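Local coordinates for protein FimX (Pseudomonas aeruginosa PAO1, PDB 3HV8) that belongs to the EAL-domain family of barrel-fold proteins and holds the ligand C2E in a pocket of this domain, at residues Ile192-Ser197 against Glu209-Leu214; Pro228-Ala233 against Ala237-Ala242. All blocks are in the same frame, centred on the assembly; numbering follows the deposited sequence.

Contact 1 of 2, residues Ile192-Ser197 against Glu209-Leu214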
loop_
_atom_site.group_PDB
_atom_site.type_symbol
_atom_site.label_atom_id
_atom_site.label_comp_id
_atom_site.label_asym_id
_atom_site.label_seq_id
_atom_site.Cartn_x
_atom_site.Cartn_y
_atom_site.Cartn_z
ATOM N N ILE A 192 -5.899 1.516 -7.721
ATOM C CA ILE A 192 -5.366 2.869 -7.637
ATOM C C ILE A 192 -5.940 3.533 -6.399
ATOM O O ILE A 192 -7.179 3.659 -6.257
ATOM C CB ILE A 192 -5.722 3.712 -8.882
ATOM C CG1 ILE A 192 -5.133 3.104 -10.166
ATOM C CG2 ILE A 192 -5.255 5.143 -8.697
ATOM C CD1 ILE A 192 -3.582 3.159 -10.231
ATOM N N LYS A 193 -5.051 3.941 -5.495
ATOM C CA LYS A 193 -5.458 4.503 -4.222
ATOM C C LYS A 193 -5.193 5.983 -4.330
ATOM O O LYS A 193 -4.048 6.417 -4.483
ATOM C CB LYS A 193 -4.661 3.871 -3.089
ATOM C CG LYS A 193 -5.087 4.301 -1.694
ATOM C CD LYS A 193 -4.328 3.485 -0.659
ATOM C CE LYS A 193 -4.941 3.680 0.696
ATOM N NZ LYS A 193 -4.127 2.973 1.729
ATOM N N ILE A 194 -6.259 6.775 -4.294
ATOM C CA ILE A 194 -6.101 8.201 -4.521
ATOM C C ILE A 194 -5.589 8.923 -3.278
ATOM O O ILE A 194 -5.752 8.452 -2.150
ATOM C CB ILE A 194 -7.397 8.859 -5.061
ATOM C CG1 ILE A 194 -8.467 8.960 -3.971
ATOM C CG2 ILE A 194 -7.910 8.109 -6.305
ATOM C CD1 ILE A 194 -9.648 9.839 -4.387
ATOM N N ASP A 195 -4.951 10.068 -3.498
ATOM C CA ASP A 195 -4.374 10.848 -2.415
ATOM C C ASP A 195 -5.461 11.341 -1.448
ATOM O O ASP A 195 -6.554 11.729 -1.881
ATOM C CB ASP A 195 -3.625 12.043 -2.989
ATOM C CG ASP A 195 -2.761 12.718 -1.956
ATOM O OD1 ASP A 195 -1.704 12.154 -1.622
ATOM O OD2 ASP A 195 -3.151 13.798 -1.467
ATOM N N GLY A 196 -5.147 11.346 -0.156
ATOM C CA GLY A 196 -6.087 11.775 0.867
ATOM C C GLY A 196 -6.539 13.217 0.730
ATOM O O GLY A 196 -7.592 13.599 1.253
ATOM N N SER A 197 -5.764 14.023 0.016
ATOM C CA SER A 197 -6.139 15.420 -0.212
ATOM C C SER A 197 -7.494 15.553 -0.907
ATOM O O SER A 197 -8.195 16.553 -0.729
ATOM C CB SER A 197 -5.064 16.150 -1.020
ATOM O OG SER A 197 -4.923 15.598 -2.318
ATOM N N GLU A 209 -16.922 17.416 -7.320
ATOM C CA GLU A 209 -16.830 17.178 -8.759
ATOM C C GLU A 209 -15.462 16.629 -9.150
ATOM O O GLU A 209 -15.368 15.716 -9.961
ATOM C CB GLU A 209 -17.105 18.458 -9.558
ATOM C CG GLU A 209 -18.540 18.955 -9.470
ATOM C CD GLU A 209 -18.755 20.259 -10.227
ATOM O OE1 GLU A 209 -19.914 20.718 -10.303
ATOM O OE2 GLU A 209 -17.766 20.825 -10.746
ATOM N N ILE A 210 -14.406 17.204 -8.584
ATOM C CA ILE A 210 -13.051 16.729 -8.843
ATOM C C ILE A 210 -12.906 15.266 -8.432
ATOM O O ILE A 210 -12.356 14.460 -9.178
ATOM C CB ILE A 210 -11.993 17.595 -8.133
ATOM C CG1 ILE A 210 -11.849 18.938 -8.860
ATOM C CG2 ILE A 210 -10.647 16.861 -8.081
ATOM C CD1 ILE A 210 -10.892 19.904 -8.192
ATOM N N LEU A 211 -13.413 14.926 -7.253
ATOM C CA LEU A 211 -13.325 13.558 -6.744
ATOM C C LEU A 211 -14.121 12.594 -7.620
ATOM O O LEU A 211 -13.641 11.511 -7.981
ATOM C CB LEU A 211 -13.835 13.503 -5.305
ATOM C CG LEU A 211 -13.948 12.139 -4.627
ATOM C CD1 LEU A 211 -12.588 11.464 -4.532
ATOM C CD2 LEU A 211 -14.558 12.313 -3.242
ATOM N N LYS A 212 -15.344 12.990 -7.967
ATOM C CA LYS A 212 -16.189 12.173 -8.826
ATOM C C LYS A 212 -15.555 11.930 -10.192
ATOM O O LYS A 212 -15.572 10.803 -10.694
ATOM C CB LYS A 212 -17.570 12.819 -8.986
ATOM C CG LYS A 212 -18.495 12.554 -7.817
ATOM C CD LYS A 212 -19.917 13.012 -8.124
ATOM C CE LYS A 212 -20.237 14.337 -7.453
ATOM N NZ LYS A 212 -20.435 14.165 -5.986
ATOM N N GLY A 213 -14.990 12.974 -10.793
ATOM C CA GLY A 213 -14.345 12.839 -12.093
ATOM C C GLY A 213 -13.129 11.926 -12.076
ATOM O O GLY A 213 -12.870 11.173 -13.016
ATOM N N LEU A 214 -12.371 11.999 -10.990
ATOM C CA LEU A 214 -11.174 11.182 -10.837
ATOM C C LEU A 214 -11.555 9.708 -10.767
ATOM O O LEU A 214 -10.997 8.870 -11.491
ATOM C CB LEU A 214 -10.446 11.608 -9.572
ATOM C CG LEU A 214 -9.121 10.945 -9.267
ATOM C CD1 LEU A 214 -8.161 11.195 -10.414
ATOM C CD2 LEU A 214 -8.559 11.507 -7.971
#

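Contact 2 of 2, residues Pro228-Ala233 against Ala237-Ala242. With C2E (9,9'-[(2R,3R,3aS,5S,7aR,9R,10R,10aS,12S,14aR)-3,5,10,12-tetrahydroxy-5,12-dioxidooctahydro-2H,7H-difuro[3,2-d:3',2'-j][1,3,7,9,2,8]tetraoxadiphosphacyclododecine-2,9-diyl]bis(2-amino-1,9-dihydro-6H-purin-6-one)), chain B.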
loop_
_atom_site.group_PDB
_atom_site.type_symbol
_atom_site.label_atom_id
_atom_site.label_comp_id
_atom_site.label_asym_id
_atom_site.label_seq_id
_atom_site.Cartn_x
_atom_site.Cartn_y
_atom_site.Cartn_z
ATOM N N PRO A 228 -8.904 6.599 0.555
ATOM C CA PRO A 228 -8.553 6.534 1.967
ATOM C C PRO A 228 -8.942 7.803 2.729
ATOM O O PRO A 228 -9.588 8.703 2.178
ATOM C CB PRO A 228 -7.027 6.424 1.902
ATOM C CG PRO A 228 -6.679 7.331 0.761
ATOM C CD PRO A 228 -7.809 7.166 -0.254
ATOM N N PHE A 229 -8.520 7.856 3.988
ATOM C CA PHE A 229 -8.752 9.010 4.872
ATOM C C PHE A 229 -10.236 9.272 5.145
ATOM O O PHE A 229 -10.644 10.412 5.379
ATOM C CB PHE A 229 -8.055 10.270 4.335
ATOM C CG PHE A 229 -6.566 10.303 4.605
ATOM C CD1 PHE A 229 -6.023 11.258 5.452
ATOM C CD2 PHE A 229 -5.719 9.377 4.025
ATOM C CE1 PHE A 229 -4.659 11.294 5.710
ATOM C CE2 PHE A 229 -4.342 9.404 4.279
ATOM C CZ PHE A 229 -3.822 10.364 5.123
ATOM N N VAL A 230 -11.043 8.219 5.106
ATOM C CA VAL A 230 -12.452 8.364 5.469
ATOM C C VAL A 230 -12.546 8.529 6.985
ATOM O O VAL A 230 -12.238 7.612 7.741
ATOM C CB VAL A 230 -13.289 7.166 4.986
ATOM C CG1 VAL A 230 -14.758 7.333 5.431
ATOM C CG2 VAL A 230 -13.209 7.033 3.473
ATOM N N GLU A 231 -12.964 9.714 7.428
ATOM C CA GLU A 231 -13.076 9.977 8.863
ATOM C C GLU A 231 -14.472 10.412 9.284
ATOM O O GLU A 231 -14.670 10.766 10.448
ATOM C CB GLU A 231 -12.068 11.038 9.299
ATOM C CG GLU A 231 -10.614 10.663 8.961
ATOM C CD GLU A 231 -9.603 11.528 9.684
ATOM O OE1 GLU A 231 -8.504 11.746 9.132
ATOM O OE2 GLU A 231 -9.907 11.997 10.802
ATOM N N SER A 232 -15.430 10.375 8.361
ATOM C CA SER A 232 -16.787 10.868 8.635
ATOM C C SER A 232 -17.835 10.144 7.798
ATOM O O SER A 232 -17.534 9.640 6.711
ATOM C CB SER A 232 -16.895 12.375 8.373
ATOM O OG SER A 232 -16.728 12.708 7.007
ATOM N N ALA A 233 -19.067 10.117 8.300
ATOM C CA ALA A 233 -20.189 9.527 7.575
ATOM C C ALA A 233 -20.485 10.250 6.265
ATOM O O ALA A 233 -20.799 9.604 5.259
ATOM C CB ALA A 233 -21.433 9.509 8.461
ATOM N N ALA A 237 -20.443 8.347 2.763
ATOM C CA ALA A 237 -21.603 8.382 1.872
ATOM C C ALA A 237 -21.332 9.022 0.512
ATOM O O ALA A 237 -21.835 8.548 -0.511
ATOM C CB ALA A 237 -22.765 9.085 2.570
ATOM N N THR A 238 -20.538 10.092 0.496
ATOM C CA THR A 238 -20.167 10.758 -0.744
ATOM C C THR A 238 -19.385 9.816 -1.652
ATOM O O THR A 238 -19.616 9.761 -2.861
ATOM C CB THR A 238 -19.311 12.015 -0.487
ATOM O OG1 THR A 238 -20.068 12.965 0.275
ATOM C CG2 THR A 238 -18.872 12.654 -1.800
ATOM N N LEU A 239 -18.461 9.073 -1.047
ATOM C CA LEU A 239 -17.607 8.157 -1.791
ATOM C C LEU A 239 -18.417 7.007 -2.338
ATOM O O LEU A 239 -18.210 6.552 -3.458
ATOM C CB LEU A 239 -16.494 7.618 -0.898
ATOM C CG LEU A 239 -15.429 8.660 -0.607
ATOM C CD1 LEU A 239 -14.488 8.215 0.513
ATOM C CD2 LEU A 239 -14.681 9.001 -1.895
ATOM N N TRP A 240 -19.373 6.540 -1.543
ATOM C CA TRP A 240 -20.244 5.459 -1.971
ATOM C C TRP A 240 -21.082 5.893 -3.179
ATOM O O TRP A 240 -21.250 5.130 -4.135
ATOM C CB TRP A 240 -21.131 5.013 -0.798
ATOM C CG TRP A 240 -21.642 3.606 -0.910
ATOM C CD1 TRP A 240 -21.165 2.507 -0.260
ATOM C CD2 TRP A 240 -22.736 3.156 -1.714
ATOM N NE1 TRP A 240 -21.894 1.396 -0.610
ATOM C CE2 TRP A 240 -22.865 1.766 -1.503
ATOM C CE3 TRP A 240 -23.627 3.791 -2.583
ATOM C CZ2 TRP A 240 -23.843 1.004 -2.133
ATOM C CZ3 TRP A 240 -24.595 3.030 -3.212
ATOM C CH2 TRP A 240 -24.695 1.651 -2.985
ATOM N N GLN A 241 -21.587 7.126 -3.152
ATOM C CA GLN A 241 -22.367 7.644 -4.269
ATOM C C GLN A 241 -21.502 7.979 -5.480
ATOM O O GLN A 241 -21.963 7.899 -6.620
ATOM C CB GLN A 241 -23.179 8.856 -3.822
ATOM C CG GLN A 241 -24.128 8.512 -2.699
ATOM C CD GLN A 241 -25.202 7.515 -3.115
ATOM O OE1 GLN A 241 -25.623 6.671 -2.322
ATOM N NE2 GLN A 241 -25.657 7.617 -4.356
ATOM N N ALA A 242 -20.243 8.338 -5.229
ATOM C CA ALA A 242 -19.300 8.627 -6.307
ATOM C C ALA A 242 -18.816 7.346 -6.999
ATOM O O ALA A 242 -18.203 7.400 -8.067
ATOM C CB ALA A 242 -18.127 9.445 -5.788
HETATM P P1 C2E B . 0.716 6.337 3.337
HETATM O O2P C2E B . 0.038 6.162 1.900
HETATM O O1P C2E B . 0.594 7.768 3.682
HETATM O "O5'" C2E B . -0.046 5.594 4.523
HETATM C "C5'" C2E B . -1.203 6.247 5.081
HETATM C "C4'" C2E B . -0.902 7.052 6.364
HETATM O "O4'" C2E B . -2.146 7.596 6.869
HETATM C "C3'" C2E B . -0.456 6.027 7.398
HETATM O "O3'" C2E B . 0.561 6.606 8.230
HETATM C "C2'" C2E B . -1.747 5.678 8.175
HETATM O "O2'" C2E B . -1.516 5.291 9.517
HETATM C "C1'" C2E B . -2.481 7.018 8.123
HETATM N N9 C2E B . -3.930 6.926 8.221
HETATM C C8 C2E B . -4.711 5.812 8.023
HETATM N N7 C2E B . -5.978 6.158 8.020
HETATM C C5 C2E B . -6.063 7.504 8.238
HETATM C C6 C2E B . -7.144 8.407 8.345
HETATM O O6 C2E B . -8.319 8.067 8.193
HETATM N N1 C2E B . -6.835 9.689 8.591
HETATM C C2 C2E B . -5.549 10.107 8.735
HETATM N N2 C2E B . -5.313 11.435 8.980
HETATM N N3 C2E B . -4.535 9.279 8.638
HETATM C C4 C2E B . -4.764 7.990 8.384
HETATM P P11 C2E B . 1.854 5.698 8.539
HETATM O O21 C2E B . 2.779 6.508 9.521
HETATM O O11 C2E B . 1.460 4.353 9.004
HETATM O O5A C2E B . 2.550 5.511 7.126
HETATM C C5A C2E B . 3.044 6.668 6.437
HETATM C C4A C2E B . 3.821 6.257 5.188
HETATM O O4A C2E B . 4.943 5.450 5.574
HETATM C C3A C2E B . 3.035 5.391 4.202
HETATM O O3A C2E B . 2.284 6.161 3.271
HETATM C C2A C2E B . 4.180 4.727 3.435
HETATM O O2A C2E B . 4.766 5.657 2.507
HETATM C C1A C2E B . 5.218 4.521 4.545
HETATM N N91 C2E B . 5.073 3.173 5.079
HETATM C C81 C2E B . 4.282 2.740 6.105
HETATM N N71 C2E B . 4.463 1.456 6.254
HETATM C C51 C2E B . 5.424 1.019 5.386
HETATM C C61 C2E B . 6.056 -0.211 5.111
HETATM O O61 C2E B . 5.718 -1.278 5.638
HETATM N N11 C2E B . 7.005 -0.186 4.140
HETATM C C21 C2E B . 7.352 0.951 3.461
HETATM N N21 C2E B . 8.287 0.879 2.468
HETATM N N31 C2E B . 6.758 2.093 3.685
HETATM C C41 C2E B . 5.823 2.138 4.641
#

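Contact 1 of 2, residues Ile192-Ser197 against Glu209-Leu214
No flat group enters the meeting of I194 with L211 and L214; the carboxylate of D195, next along the chain from I194, is engaged within its own segment. From above its plane the backbone N of S197 reaches D195 OD2 at 3.0 Å, an Asx turn, while S197 OG donates to the same D195 OD2 at 2.7 Å, on the anti lone pair of that oxygen. Two bonds from S197 thus grip a single oxygen just past the end of the strand. The touch across is purely aliphatic. I194 aims its side chain at the helix, with CG1 lodged between the backbone N and the carbonyl carbon (chi1 72°), which sends CD1 toward L211 and sets CG2 against L214, 3.8 Å from L214 CD2. The pair is part of a beta-alpha-beta unit of the barrel: helix 205-220 packs on strand 191-194 before the chain enters the parallel neighbour strand 224-227. I194 and L214 run past each other in opposite directions, whereas L211 meets I194 nearly at a right angle, methyl to methyl. That last approach is short but doubtful, since both residues were modelled in two conformers. L218, further along the helix, also touches I194, and F174 of strand 168-174 touches L214.

Contact 2 of 2, residues Pro228-Ala233 against Ala237-Ala242
V230 and L239 turn toward each other through their first torsions: in V230, CG1 is anti to the backbone N (chi1 178°), leaving CG2 beside that N and facing the helix, and in L239 a chi1 of -73° with an extended chi2 carries CD1 out to meet it. The two side chains slide past each other in opposite directions, and V230 CG2 to L239 CD1, at 3.4 Å, is tighter than a usual carbon contact. I247 of strand 246-247 touches both residues.

The segment 228-233 is the loop leading from strand 224-227 into helix 233-242, one of the strand-to-helix connections that line the pocket of this EAL barrel. S232 is the N-cap, its OG bonded to the backbone N of V235. In the first turn A237 N donates to A233 O at 2.8 Å, nearly straight at 167°, and A237 CB rests 3.4 Å from that same A233 O.

The other side of the loop serves C2E. E231, extended beyond CG, brings OE1 to C2E N1 at 2.7 Å, with a weak second bond from C2E N2 at 3.2 Å, so one carboxylate oxygen faces the N1-H and, weakly, the N2 amino group of the base. The same base covers one face of the F229 ring, displaced toward its rim, with F229 CE1 only 3.3 Å from C2E N2; P228 CB sits at the ring edge, in plane.

Contact 1 lies wholly in the buried layer between strand and helix, while contact 2 is buried at V230 and L239 but reaches the surface at A233 and A237. They follow each other along the chain, strand 191-194 with helix 205-220 first, then the turn into helix 233-242, and their centres are about 11 Å apart. The helices join directly: L211 packs on L239, and K212 CG comes within 3.7 Å of A242 CB. On the strand side, K193 and I194 touch P228. Chemistry follows position. Contact 1 has no hydrogen bond across it, whereas contact 2 has one within the helix, and its loop borders the ligand pocket.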